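Local coordinates for GTP-binding protein (Thermus thermophilus, PDB 2DBY) that binds guanine nucleotide and is probably an ATPase of the OBG family that associates with the ribosome and its large subunit, at residues L260-Y264 against G265-S269; E187-A190 against R191-E195; E129-E132 against T133-L137. One frame throughout, in Å; residues are numbered along the deposited sequence.

How the contacts relate
Taken together, the three contacts are a worked example of how one short-range principle, a residue meeting those three to five places on, changes with its place in the fold. Contacts 2 and 3 are helical turns, on helix 187-195 and helix 124-156; contact 1 ends helix 254-263. Contact 3 is largely buried, with two buried glutamates, Glu132 and Glu134, beside its leucines and valine; contacts 1 and 2 are partly buried. A water links the segments in all three, joining backbone oxygen to amide, carboxylate to guanidinium, and backbone oxygen to carboxylate in turn. Helix 124-156, which carries contact 3, also packs against Phe192 of contact 2, their centres about 22 Å apart. Contact 1 lies across the chain's centre from contact 2.

Contact 1. Residues L260-Y264 against G265-S269; sequences LLAAY and GLQES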
ATOM      1  N   LEU A 260       9.627   1.016 -25.212  1.00 17.48           N
ATOM      2  CA  LEU A 260       8.441   1.473 -25.945  1.00 17.31           C
ATOM      3  C   LEU A 260       7.689   2.546 -25.168  1.00 19.81           C
ATOM      4  O   LEU A 260       7.065   3.431 -25.764  1.00 23.14           O
ATOM      5  CB  LEU A 260       7.527   0.286 -26.292  1.00 20.34           C
ATOM      6  CG  LEU A 260       8.233  -0.618 -27.325  1.00 24.12           C
ATOM      7  CD1 LEU A 260       7.401  -1.856 -27.615  1.00 26.83           C
ATOM      8  CD2 LEU A 260       8.494   0.167 -28.638  1.00 23.24           C
ATOM      9  N   LEU A 261       7.752   2.474 -23.845  1.00 19.39           N
ATOM     10  CA  LEU A 261       7.092   3.483 -23.014  1.00 23.66           C
ATOM     11  C   LEU A 261       7.823   4.803 -23.190  1.00 24.12           C
ATOM     12  O   LEU A 261       7.203   5.855 -23.351  1.00 22.47           O
ATOM     13  CB  LEU A 261       7.170   3.110 -21.546  1.00 32.09           C
ATOM     14  CG  LEU A 261       5.896   2.601 -20.897  1.00 32.96           C
ATOM     15  CD1 LEU A 261       6.164   2.406 -19.429  1.00 31.93           C
ATOM     16  CD2 LEU A 261       4.768   3.598 -21.114  1.00 35.57           C
ATOM     17  N   ALA A 262       9.148   4.743 -23.149  1.00 20.81           N
ATOM     18  CA  ALA A 262       9.948   5.955 -23.282  1.00 24.51           C
ATOM     19  C   ALA A 262       9.721   6.568 -24.653  1.00 20.86           C
ATOM     20  O   ALA A 262       9.767   7.799 -24.806  1.00 21.63           O
ATOM     21  CB  ALA A 262      11.430   5.648 -23.076  1.00 25.53           C
ATOM     22  N   ALA A 263       9.489   5.725 -25.655  1.00 19.94           N
ATOM     23  CA  ALA A 263       9.231   6.250 -26.996  1.00 18.29           C
ATOM     24  C   ALA A 263       7.933   7.046 -26.970  1.00 21.14           C
ATOM     25  O   ALA A 263       7.759   7.975 -27.758  1.00 19.46           O
ATOM     26  CB  ALA A 263       9.117   5.128 -28.008  1.00 23.20           C
ATOM     27  N   TYR A 264       7.029   6.691 -26.057  1.00 19.14           N
ATOM     28  CA  TYR A 264       5.747   7.387 -25.972  1.00 20.75           C
ATOM     29  C   TYR A 264       5.826   8.539 -24.969  1.00 18.05           C
ATOM     30  O   TYR A 264       4.802   9.102 -24.583  1.00 20.24           O
ATOM     31  CB  TYR A 264       4.645   6.403 -25.559  1.00 21.10           C
ATOM     32  CG  TYR A 264       3.223   6.906 -25.764  1.00 20.69           C
ATOM     33  CD1 TYR A 264       2.234   6.592 -24.840  1.00 23.91           C
ATOM     34  CD2 TYR A 264       2.864   7.683 -26.881  1.00 19.87           C
ATOM     35  CE1 TYR A 264       0.925   7.029 -25.004  1.00 24.55           C
ATOM     36  CE2 TYR A 264       1.539   8.134 -27.063  1.00 18.35           C
ATOM     37  CZ  TYR A 264       0.581   7.800 -26.108  1.00 25.57           C
ATOM     38  OH  TYR A 264      -0.722   8.253 -26.194  1.00 24.69           O
ATOM     39  N   GLY A 265       7.043   8.853 -24.531  1.00 17.47           N
ATOM     40  CA  GLY A 265       7.252   9.954 -23.596  1.00 18.42           C
ATOM     41  C   GLY A 265       6.815   9.702 -22.159  1.00 20.99           C
ATOM     42  O   GLY A 265       6.616  10.649 -21.399  1.00 18.45           O
ATOM     43  N   LEU A 266       6.652   8.431 -21.790  1.00 15.56           N
ATOM     44  CA  LEU A 266       6.244   8.053 -20.436  1.00 18.09           C
ATOM     45  C   LEU A 266       7.431   7.334 -19.795  1.00 24.70           C
ATOM     46  O   LEU A 266       8.076   6.487 -20.437  1.00 25.63           O
ATOM     47  CB  LEU A 266       5.018   7.137 -20.488  1.00 19.63           C
ATOM     48  CG  LEU A 266       3.810   7.779 -21.176  1.00 21.13           C
ATOM     49  CD1 LEU A 266       2.706   6.735 -21.305  1.00 23.03           C
ATOM     50  CD2 LEU A 266       3.321   8.995 -20.390  1.00 20.02           C
ATOM     51  N   GLN A 267       7.702   7.660 -18.533  1.00 21.88           N
ATOM     52  CA  GLN A 267       8.864   7.100 -17.839  1.00 25.92           C
ATOM     53  C   GLN A 267       8.672   5.947 -16.856  1.00 28.47           C
ATOM     54  O   GLN A 267       9.658   5.311 -16.458  1.00 31.08           O
ATOM     55  CB  GLN A 267       9.595   8.231 -17.111  1.00 30.38           C
ATOM     56  CG  GLN A 267       9.946   9.442 -17.988  1.00 27.13           C
ATOM     57  CD  GLN A 267      10.649   9.077 -19.298  1.00 26.37           C
ATOM     58  OE1 GLN A 267      11.474   8.153 -19.355  1.00 31.56           O
ATOM     59  NE2 GLN A 267      10.333   9.820 -20.353  1.00 34.81           N
ATOM     60  N   GLU A 268       7.435   5.671 -16.457  1.00 22.12           N
ATOM     61  CA  GLU A 268       7.168   4.606 -15.483  1.00 20.21           C
ATOM     62  C   GLU A 268       5.825   3.968 -15.821  1.00 18.82           C
ATOM     63  O   GLU A 268       4.901   4.683 -16.161  1.00 20.33           O
ATOM     64  CB  GLU A 268       7.127   5.246 -14.089  1.00 23.61           C
ATOM     65  CG  GLU A 268       6.861   4.309 -12.945  1.00 22.61           C
ATOM     66  CD  GLU A 268       6.989   5.014 -11.600  1.00 34.32           C
ATOM     67  OE1 GLU A 268       6.608   6.203 -11.531  1.00 28.78           O
ATOM     68  OE2 GLU A 268       7.460   4.390 -10.618  1.00 32.09           O
ATOM     69  N   SER A 269       5.709   2.645 -15.738  1.00 15.85           N
ATOM     70  CA  SER A 269       4.432   2.002 -16.064  1.00 15.01           C
ATOM     71  C   SER A 269       3.366   2.375 -15.065  1.00 18.99           C
ATOM     72  O   SER A 269       3.663   2.816 -13.954  1.00 18.35           O
ATOM     73  CB  SER A 269       4.558   0.474 -16.084  1.00 17.72           C
ATOM     74  OG  SER A 269       4.776  -0.016 -14.782  1.00 15.84           O
TER
HETATM   75  O   HOH W   1      11.206   9.590 -23.329  1.00 36.66           O
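Leu261 and Leu266 meet where helix 254-263 gives way to a loop, and the side chain of Leu261 can be followed outward. Its CB faces Leu266 O at 3.7 Å. Beyond CG the branches part: CD2 turns to Leu266, 3.6 Å from its CB, while CD1 reaches along the loop to within 3.7 Å of Ser269 N. Leu266 CD1 in turn lies 3.6 Å from Tyr264 CD1, the two side chains running side by side because CG of Tyr264 is anti to its backbone nitrogen (chi1 -166°). A smaller alanine at Leu261 would probably leave a gap between Leu266 and Ser269 and cost Leu266 its apolar partner on the helix. Leu261 O accepts from Tyr264 N and from Leu266 N on opposite faces of its carbonyl plane, the latter bond 3.1 Å long. Water 1 bridges Ala262 O and Gln267 NE2 on the exposed side. Ser269 OG caps Gln272 N, starting the next helix. With Gly265 at positive phi (73°), Leu266 N bonded to Leu261 O and Gly265 N bonded to Ala262 O at 2.9 Å, the arrangement is a Schellman motif, a common C-terminal helix cap, with glycine favoured at the positive-phi position.

Contact 2. Residues E187-A190 against R191-E195; sequences EAVA and RFLKE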
ATOM      1  N   GLU A 187      -5.394  11.468  19.624  1.00 24.04           N
ATOM      2  CA  GLU A 187      -5.022  10.249  20.322  1.00 24.49           C
ATOM      3  C   GLU A 187      -6.230   9.343  20.539  1.00 19.00           C
ATOM      4  O   GLU A 187      -6.141   8.130  20.366  1.00 20.09           O
ATOM      5  CB  GLU A 187      -4.390  10.576  21.677  1.00 32.95           C
ATOM      6  CG  GLU A 187      -3.866   9.349  22.412  1.00 42.04           C
ATOM      7  CD  GLU A 187      -3.258   9.678  23.769  1.00 51.21           C
ATOM      8  OE1 GLU A 187      -2.304  10.492  23.818  1.00 56.79           O
ATOM      9  OE2 GLU A 187      -3.735   9.117  24.783  1.00 52.74           O
ATOM     10  N   ALA A 188      -7.361   9.926  20.921  1.00 21.20           N
ATOM     11  CA  ALA A 188      -8.559   9.116  21.165  1.00 18.18           C
ATOM     12  C   ALA A 188      -9.041   8.422  19.889  1.00 20.28           C
ATOM     13  O   ALA A 188      -9.370   7.238  19.914  1.00 15.53           O
ATOM     14  CB  ALA A 188      -9.675   9.973  21.750  1.00 21.22           C
ATOM     15  N   VAL A 189      -9.080   9.154  18.780  1.00 17.44           N
ATOM     16  CA  VAL A 189      -9.527   8.565  17.519  1.00 14.08           C
ATOM     17  C   VAL A 189      -8.564   7.445  17.091  1.00 18.90           C
ATOM     18  O   VAL A 189      -8.974   6.388  16.614  1.00 14.71           O
ATOM     19  CB  VAL A 189      -9.635   9.667  16.429  1.00 15.69           C
ATOM     20  CG1 VAL A 189      -9.788   9.037  15.021  1.00 16.49           C
ATOM     21  CG2 VAL A 189     -10.841  10.565  16.751  1.00 14.61           C
ATOM     22  N   ALA A 190      -7.274   7.661  17.294  1.00 17.48           N
ATOM     23  CA  ALA A 190      -6.314   6.633  16.923  1.00 20.25           C
ATOM     24  C   ALA A 190      -6.535   5.346  17.724  1.00 20.08           C
ATOM     25  O   ALA A 190      -6.457   4.248  17.171  1.00 17.27           O
ATOM     26  CB  ALA A 190      -4.902   7.146  17.132  1.00 24.42           C
ATOM     27  N   ARG A 191      -6.804   5.472  19.025  1.00 18.77           N
ATOM     28  CA  ARG A 191      -7.022   4.276  19.849  1.00 18.65           C
ATOM     29  C   ARG A 191      -8.304   3.566  19.421  1.00 19.26           C
ATOM     30  O   ARG A 191      -8.370   2.344  19.360  1.00 17.96           O
ATOM     31  CB  ARG A 191      -7.131   4.648  21.330  1.00 20.17           C
ATOM     32  CG  ARG A 191      -5.828   5.117  21.938  1.00 26.56           C
ATOM     33  CD  ARG A 191      -6.029   5.448  23.410  1.00 23.89           C
ATOM     34  NE  ARG A 191      -6.557   4.306  24.154  1.00 26.90           N
ATOM     35  CZ  ARG A 191      -7.047   4.387  25.391  1.00 33.96           C
ATOM     36  NH1 ARG A 191      -7.076   5.554  26.011  1.00 31.47           N
ATOM     37  NH2 ARG A 191      -7.500   3.307  26.009  1.00 37.27           N
ATOM     38  N   PHE A 192      -9.327   4.344  19.113  1.00 15.84           N
ATOM     39  CA  PHE A 192     -10.573   3.737  18.694  1.00 12.25           C
ATOM     40  C   PHE A 192     -10.409   2.965  17.371  1.00 13.71           C
ATOM     41  O   PHE A 192     -10.865   1.822  17.243  1.00 17.07           O
ATOM     42  CB  PHE A 192     -11.659   4.808  18.516  1.00 12.29           C
ATOM     43  CG  PHE A 192     -12.939   4.257  17.956  1.00 12.64           C
ATOM     44  CD1 PHE A 192     -13.840   3.593  18.790  1.00 18.77           C
ATOM     45  CD2 PHE A 192     -13.192   4.300  16.588  1.00 14.33           C
ATOM     46  CE1 PHE A 192     -14.968   2.975  18.276  1.00 17.15           C
ATOM     47  CE2 PHE A 192     -14.319   3.686  16.059  1.00 15.37           C
ATOM     48  CZ  PHE A 192     -15.213   3.017  16.907  1.00 15.54           C
ATOM     49  N   LEU A 193      -9.756   3.585  16.387  1.00 13.70           N
ATOM     50  CA  LEU A 193      -9.629   2.937  15.081  1.00 12.98           C
ATOM     51  C   LEU A 193      -8.710   1.717  15.080  1.00 19.09           C
ATOM     52  O   LEU A 193      -8.843   0.839  14.229  1.00 18.42           O
ATOM     53  CB  LEU A 193      -9.178   3.958  14.021  1.00 12.05           C
ATOM     54  CG  LEU A 193     -10.222   5.022  13.635  1.00 14.21           C
ATOM     55  CD1 LEU A 193      -9.621   6.041  12.674  1.00 17.11           C
ATOM     56  CD2 LEU A 193     -11.434   4.315  12.994  1.00 14.35           C
ATOM     57  N   LYS A 194      -7.794   1.658  16.039  1.00 19.80           N
ATOM     58  CA  LYS A 194      -6.907   0.509  16.144  1.00 20.68           C
ATOM     59  C   LYS A 194      -7.763  -0.669  16.611  1.00 22.26           C
ATOM     60  O   LYS A 194      -7.641  -1.780  16.103  1.00 21.28           O
ATOM     61  CB  LYS A 194      -5.797   0.774  17.164  1.00 25.15           C
ATOM     62  CG  LYS A 194      -4.765  -0.349  17.256  1.00 35.47           C
ATOM     63  CD  LYS A 194      -3.745  -0.068  18.364  1.00 39.72           C
ATOM     64  CE  LYS A 194      -2.828  -1.268  18.604  1.00 44.64           C
ATOM     65  NZ  LYS A 194      -2.071  -1.143  19.891  1.00 45.87           N
ATOM     66  N   GLU A 195      -8.658  -0.407  17.558  1.00 21.83           N
ATOM     67  CA  GLU A 195      -9.535  -1.447  18.081  1.00 20.87           C
ATOM     68  C   GLU A 195     -10.678  -1.788  17.126  1.00 23.41           C
ATOM     69  O   GLU A 195     -11.062  -2.957  17.006  1.00 18.26           O
ATOM     70  CB  GLU A 195     -10.123  -1.018  19.432  1.00 21.33           C
ATOM     71  CG  GLU A 195     -11.250  -1.917  19.920  1.00 26.37           C
ATOM     72  CD  GLU A 195     -11.602  -1.687  21.388  1.00 26.29           C
ATOM     73  OE1 GLU A 195     -10.676  -1.723  22.228  1.00 28.73           O
ATOM     74  OE2 GLU A 195     -12.801  -1.481  21.693  1.00 28.72           O
TER
HETATM   75  O   HOH W   2      -6.433   8.067  25.144  1.00 50.06           O
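Arg191 and Leu193 both set CG anti to their own carbonyl carbon (chi1 -70° in each), which turns their side chains back along the helix toward Glu187 and Val189, while Val189 places CG1 anti to its backbone nitrogen (chi1 167°), which directs that methyl at Leu193. The setting is the short alpha-helix 187-195, and the contact illustrates the i to i+4 relation that repeats along such a helix. Four backbone bonds carry it, donated by Arg191, Phe192, Leu193 and Lys194 to the carbonyls of Glu187, Ala188, Val189 and Ala190. That of Leu193 N to Val189 O is 2.9 Å long and runs nearly along the C=O axis.

The flanks of this turn differ in chemistry. On the apolar flank, Val189 and Leu193 lie alongside one another and point the same way, with Val189 CG1 3.8 Å from Leu193 CD1; CG of Leu193 also rests 3.5 Å from Val189 O. Phe192 lays its CB 3.6 Å from Ala188 O, then carries its ring away from the turn to Leu143 and Leu150 of helix 124-156 and Leu170 of helix 161-175, which ties the short helix to that pair.

On the polar flank, Arg191 CG passes 3.4 Å from Glu187 O before the chain bends at chi3. Its guanidinium gives NH2 to Glu159 O. Toward Glu187 the opposite charges remain apart, Arg191 NH1 and Glu187 OE2 being separated by 5.0 Å, and a water takes up the interval. It lies at the guanidinium edge, in its plane, accepting from Arg191 NH1 at 2.7 Å and donating to Glu187 OE2 at 2.9 Å.

Contact 3. Residues E129-E132 against T133-L137; sequences EVVE and TELLL
Glu132 lies across Leu136 one turn further along helix 124-156, and with Thr133 it carries most of this contact. CG of Glu132 stands anti to the backbone nitrogen and the chain then bends at chi2 (62°), folding the carboxylate back over the leucine: OE2 comes within 3.4 Å of Leu136 CG and also approaches both its methyls. The other oxygen, OE1, forms a salt bridge with Arg181, so this buried acid pairs one oxygen with a positive charge while its second lies against hydrocarbon; the arginine would be expected to favour the ionised form. In the backbone, Leu136 N bonds to Glu132 O at 2.9 Å.

Thr133 donates its backbone N to Glu129 O at 2.8 Å, and its side chain runs beside that of Glu129, with OG1 3.8 Å from Glu129 CG. The hydroxyl OG1 also lies 2.9 Å from Glu129 O.

On another side of the turn, water 3 donates to Val130 O at 2.8 Å and to Glu134 OE1 at 2.7 Å, while Glu134 OE2 is hydrogen-bonded to His84. Val131 and Leu135 form an apolar pair facing the sheet and helix 91-98, CG1 of the former 4.2 Å from CG of the latter. These two join helix 124-156 to its surroundings in the GTPase domain: Val131 packs on His105 of strand 102-108 and Phe93 of helix 91-98, and Leu135 on Ile103 and Leu94 of those same elements.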
ATOM      1  N   GLU A 129     -19.240   7.214  -5.211  1.00 17.06           N
ATOM      2  CA  GLU A 129     -20.271   7.381  -4.187  1.00 20.53           C
ATOM      3  C   GLU A 129     -21.035   6.091  -3.883  1.00 16.17           C
ATOM      4  O   GLU A 129     -21.435   5.863  -2.739  1.00 16.17           O
ATOM      5  CB  GLU A 129     -21.253   8.486  -4.593  1.00 25.99           C
ATOM      6  CG  GLU A 129     -22.331   8.725  -3.539  1.00 40.92           C
ATOM      7  CD  GLU A 129     -23.336   9.798  -3.925  1.00 51.52           C
ATOM      8  OE1 GLU A 129     -24.241  10.078  -3.101  1.00 56.20           O
ATOM      9  OE2 GLU A 129     -23.223  10.358  -5.042  1.00 57.14           O
ATOM     10  N   VAL A 130     -21.244   5.249  -4.898  1.00 17.21           N
ATOM     11  CA  VAL A 130     -21.951   3.985  -4.696  1.00 16.03           C
ATOM     12  C   VAL A 130     -21.178   3.110  -3.722  1.00 15.56           C
ATOM     13  O   VAL A 130     -21.740   2.597  -2.758  1.00 14.20           O
ATOM     14  CB  VAL A 130     -22.165   3.202  -6.029  1.00 17.43           C
ATOM     15  CG1 VAL A 130     -22.598   1.754  -5.725  1.00 19.40           C
ATOM     16  CG2 VAL A 130     -23.242   3.895  -6.868  1.00 22.49           C
ATOM     17  N   VAL A 131     -19.882   2.940  -3.966  1.00 12.38           N
ATOM     18  CA  VAL A 131     -19.095   2.119  -3.063  1.00 11.96           C
ATOM     19  C   VAL A 131     -18.999   2.754  -1.687  1.00 12.82           C
ATOM     20  O   VAL A 131     -19.205   2.087  -0.678  1.00 14.99           O
ATOM     21  CB  VAL A 131     -17.665   1.886  -3.621  1.00 12.91           C
ATOM     22  CG1 VAL A 131     -16.770   1.238  -2.549  1.00 13.15           C
ATOM     23  CG2 VAL A 131     -17.760   0.995  -4.856  1.00 13.86           C
ATOM     24  N   GLU A 132     -18.704   4.047  -1.663  1.00 11.14           N
ATOM     25  CA  GLU A 132     -18.527   4.770  -0.410  1.00 13.87           C
ATOM     26  C   GLU A 132     -19.802   4.699   0.419  1.00 15.48           C
ATOM     27  O   GLU A 132     -19.744   4.526   1.631  1.00 15.72           O
ATOM     28  CB  GLU A 132     -18.125   6.212  -0.708  1.00 19.59           C
ATOM     29  CG  GLU A 132     -17.974   7.142   0.489  1.00 21.99           C
ATOM     30  CD  GLU A 132     -16.901   6.740   1.478  1.00 31.80           C
ATOM     31  OE1 GLU A 132     -15.900   6.092   1.087  1.00 29.07           O
ATOM     32  OE2 GLU A 132     -17.053   7.112   2.666  1.00 29.23           O
ATOM     33  N   THR A 133     -20.952   4.830  -0.227  1.00 14.97           N
ATOM     34  CA  THR A 133     -22.223   4.748   0.506  1.00 14.02           C
ATOM     35  C   THR A 133     -22.375   3.394   1.226  1.00 14.46           C
ATOM     36  O   THR A 133     -22.743   3.353   2.402  1.00 12.90           O
ATOM     37  CB  THR A 133     -23.381   5.038  -0.453  1.00 15.39           C
ATOM     38  OG1 THR A 133     -23.375   6.455  -0.707  1.00 20.67           O
ATOM     39  CG2 THR A 133     -24.734   4.620   0.142  1.00 22.85           C
ATOM     40  N   GLU A 134     -22.053   2.287   0.553  1.00 13.22           N
ATOM     41  CA  GLU A 134     -22.145   0.983   1.207  1.00 11.29           C
ATOM     42  C   GLU A 134     -21.151   0.869   2.384  1.00 13.23           C
ATOM     43  O   GLU A 134     -21.453   0.280   3.434  1.00 11.71           O
ATOM     44  CB  GLU A 134     -21.874  -0.152   0.203  1.00 12.26           C
ATOM     45  CG  GLU A 134     -22.928  -0.278  -0.933  1.00 16.66           C
ATOM     46  CD  GLU A 134     -24.373  -0.267  -0.431  1.00 20.65           C
ATOM     47  OE1 GLU A 134     -25.056   0.766  -0.623  1.00 15.39           O
ATOM     48  OE2 GLU A 134     -24.821  -1.282   0.151  1.00 18.35           O
ATOM     49  N   LEU A 135     -19.952   1.426   2.225  1.00 12.11           N
ATOM     50  CA  LEU A 135     -18.977   1.345   3.329  1.00 11.92           C
ATOM     51  C   LEU A 135     -19.439   2.187   4.532  1.00 10.45           C
ATOM     52  O   LEU A 135     -19.250   1.799   5.693  1.00 11.40           O
ATOM     53  CB  LEU A 135     -17.596   1.836   2.880  1.00 12.48           C
ATOM     54  CG  LEU A 135     -16.979   1.113   1.671  1.00 12.23           C
ATOM     55  CD1 LEU A 135     -15.543   1.613   1.482  1.00 14.33           C
ATOM     56  CD2 LEU A 135     -16.971  -0.390   1.912  1.00 13.27           C
ATOM     57  N   LEU A 136     -20.038   3.333   4.230  1.00 11.87           N
ATOM     58  CA  LEU A 136     -20.541   4.224   5.269  1.00 14.32           C
ATOM     59  C   LEU A 136     -21.659   3.541   6.039  1.00 13.25           C
ATOM     60  O   LEU A 136     -21.675   3.600   7.255  1.00 12.77           O
ATOM     61  CB  LEU A 136     -21.072   5.527   4.658  1.00 17.09           C
ATOM     62  CG  LEU A 136     -20.055   6.589   4.265  1.00 17.14           C
ATOM     63  CD1 LEU A 136     -20.705   7.574   3.309  1.00 19.97           C
ATOM     64  CD2 LEU A 136     -19.553   7.311   5.520  1.00 22.52           C
ATOM     65  N   LEU A 137     -22.583   2.881   5.336  1.00 11.42           N
ATOM     66  CA  LEU A 137     -23.692   2.213   6.001  1.00 13.35           C
ATOM     67  C   LEU A 137     -23.178   1.139   6.946  1.00 15.17           C
ATOM     68  O   LEU A 137     -23.688   0.976   8.062  1.00 13.60           O
ATOM     69  CB  LEU A 137     -24.652   1.604   4.962  1.00 14.04           C
ATOM     70  CG  LEU A 137     -25.471   2.660   4.205  1.00 14.84           C
ATOM     71  CD1 LEU A 137     -26.235   1.985   3.055  1.00 20.76           C
ATOM     72  CD2 LEU A 137     -26.439   3.330   5.149  1.00 19.06           C
TER
HETATM   73  O   HOH W   3     -24.539   2.358  -2.695  1.00 20.45           O